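Local coordinates for protein GNAT family acetyltransferase (Mycobacterium smegmatis, PDB 6C30) that probably transfers an acetyl group from acetyl-CoA to an amino group, as a RimJ-type N-acetyltransferase of the GNAT family, at residues Ser73-Ser76 with Gly77-Glu81. Residues are numbered along the deposited sequence; the frame is centred on the assembly and turned at random. Where two conformers were deposited one is given.
Sequences SICS and GLRAE
The flat guanidinium of Arg79 meets Cys75, one helical turn earlier, with neither face nor edge: contact is made through the aliphatic CD of Arg79, which SG of Cys75 touches at 3.9 Å. A bend about the CG-CD bond (chi3 62°) turns the guanidinium away from the helix, where NH1 hydrogen-bonds to Val32 O and NH2 to a glycerol probably left from crystallisation. A long side chain suits this place, apolar beside the buried cysteine and polar at its end, and it also packs on Ala218 of the second subunit. Leu78 N reaches Ile74 O at 2.9 Å, nearly straight at 167°, and Arg79 N gives Cys75 O an equally short bond; Gly77 N and Ala80 N continue the series. Ile74 and Leu78 run side by side, CG2 meeting CD1 at 4.1 Å; chi1 of -68° sets Leu78 CG beside its own backbone N, 3.4 Å from Ile74 O. Their branched chains form one apolar flank, whereas small polar Ser73 and Ser76 sit on the exposed side, where a hydroxyl can meet solvent. Such i to i+4 bonding and side-chain pairing is characteristic of an alpha-helix, here helix 71-83, which leads into strand 88-94 of the GNAT sheet.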
ATOM      1  N   SER A  73     -17.884   9.924  10.524  1.00 12.43           N
ATOM      2  CA  SER A  73     -18.743  10.795   9.720  1.00 12.82           C
ATOM      3  C   SER A  73     -17.965  11.590   8.669  1.00 11.98           C
ATOM      4  O   SER A  73     -18.464  11.823   7.572  1.00 13.90           O
ATOM      5  CB  SER A  73     -19.530  11.744  10.622  1.00 13.83           C
ATOM      6  OG  SER A  73     -20.537  11.016  11.330  1.00 19.49           O
ATOM      7  N   ILE A  74     -16.743  11.994   8.999  1.00 11.59           N
ATOM      8  CA  ILE A  74     -15.922  12.718   8.033  1.00 13.20           C
ATOM      9  C   ILE A  74     -15.547  11.807   6.864  1.00 12.05           C
ATOM     10  O   ILE A  74     -15.720  12.160   5.686  1.00 13.15           O
ATOM     11  CB  ILE A  74     -14.669  13.289   8.718  1.00 12.33           C
ATOM     12  CG1 ILE A  74     -15.076  14.388   9.704  1.00 13.41           C
ATOM     13  CG2 ILE A  74     -13.673  13.809   7.684  1.00 14.24           C
ATOM     14  CD1 ILE A  74     -13.964  14.852  10.617  1.00 12.84           C
ATOM     15  N   CYS A  75     -15.070  10.610   7.193  1.00 10.94           N
ATOM     16  CA  CYS A  75     -14.691   9.646   6.184  1.00 12.18           C
ATOM     17  C   CYS A  75     -15.894   9.258   5.315  1.00 11.78           C
ATOM     18  O   CYS A  75     -15.787   9.187   4.095  1.00 12.48           O
ATOM     19  CB  CYS A  75     -14.077   8.422   6.863  1.00 11.98           C
ATOM     20  SG  CYS A  75     -13.404   7.210   5.732  1.00 13.46           S
ATOM     21  N   SER A  76     -17.037   9.005   5.951  1.00 12.74           N
ATOM     22  CA  SER A  76     -18.241   8.666   5.192  0.53 14.23           C
ATOM     23  C   SER A  76     -18.634   9.792   4.231  1.00 12.92           C
ATOM     24  O   SER A  76     -18.998   9.535   3.079  1.00 13.92           O
ATOM     25  CB  SER A  76     -19.406   8.346   6.132  0.53 14.18           C
ATOM     26  OG  SER A  76     -19.281   7.044   6.682  0.53 15.40           O
ATOM     27  N   GLY A  77     -18.546  11.032   4.699  1.00 12.93           N
ATOM     28  CA  GLY A  77     -18.864  12.167   3.848  1.00 14.25           C
ATOM     29  C   GLY A  77     -17.933  12.280   2.653  1.00 13.53           C
ATOM     30  O   GLY A  77     -18.376  12.530   1.531  1.00 13.97           O
ATOM     31  N   LEU A  78     -16.630  12.122   2.896  1.00 12.63           N
ATOM     32  CA  LEU A  78     -15.654  12.152   1.803  1.00 14.36           C
ATOM     33  C   LEU A  78     -15.919  11.059   0.780  1.00 12.41           C
ATOM     34  O   LEU A  78     -15.894  11.296  -0.425  1.00 13.48           O
ATOM     35  CB  LEU A  78     -14.227  12.004   2.346  1.00 12.68           C
ATOM     36  CG  LEU A  78     -13.725  13.189   3.173  1.00 13.40           C
ATOM     37  CD1 LEU A  78     -12.422  12.837   3.887  1.00 13.37           C
ATOM     38  CD2 LEU A  78     -13.543  14.423   2.296  1.00 16.20           C
ATOM     39  N   ARG A  79     -16.178   9.852   1.272  1.00 12.52           N
ATOM     40  CA  ARG A  79     -16.429   8.726   0.391  1.00 14.33           C
ATOM     41  C   ARG A  79     -17.755   8.879  -0.363  1.00 14.14           C
ATOM     42  O   ARG A  79     -17.856   8.459  -1.520  1.00 15.61           O
ATOM     43  CB  ARG A  79     -16.385   7.423   1.193  1.00 13.40           C
ATOM     44  CG  ARG A  79     -14.966   7.108   1.692  1.00 15.04           C
ATOM     45  CD  ARG A  79     -14.854   5.752   2.364  1.00 19.68           C
ATOM     46  NE  ARG A  79     -15.176   4.686   1.430  1.00 22.40           N
ATOM     47  CZ  ARG A  79     -14.289   4.061   0.661  1.00 22.75           C
ATOM     48  NH1 ARG A  79     -12.994   4.375   0.708  1.00 20.85           N
ATOM     49  NH2 ARG A  79     -14.705   3.114  -0.161  1.00 21.12           N
ATOM     50  N   ALA A  80     -18.748   9.504   0.265  1.00 14.84           N
ATOM     51  CA  ALA A  80     -20.009   9.771  -0.429  1.00 15.83           C
ATOM     52  C   ALA A  80     -19.808  10.754  -1.586  1.00 17.25           C
ATOM     53  O   ALA A  80     -20.316  10.547  -2.690  1.00 17.21           O
ATOM     54  CB  ALA A  80     -21.038  10.292   0.541  1.00 15.25           C
ATOM     55  N   GLU A  81     -19.058  11.825  -1.340  1.00 14.25           N
ATOM     56  CA  GLU A  81     -18.759  12.759  -2.422  1.00 14.83           C
ATOM     57  C   GLU A  81     -17.997  12.079  -3.553  1.00 15.43           C
ATOM     58  O   GLU A  81     -18.215  12.377  -4.730  1.00 15.88           O
ATOM     59  CB  GLU A  81     -17.965  13.948  -1.892  1.00 14.80           C
ATOM     60  CG  GLU A  81     -18.770  14.883  -1.021  1.00 16.56           C
ATOM     61  CD  GLU A  81     -19.973  15.443  -1.750  1.00 25.82           C
ATOM     62  OE1 GLU A  81     -19.775  16.184  -2.735  1.00 25.07           O
ATOM     63  OE2 GLU A  81     -21.114  15.136  -1.342  1.00 30.49           O
TER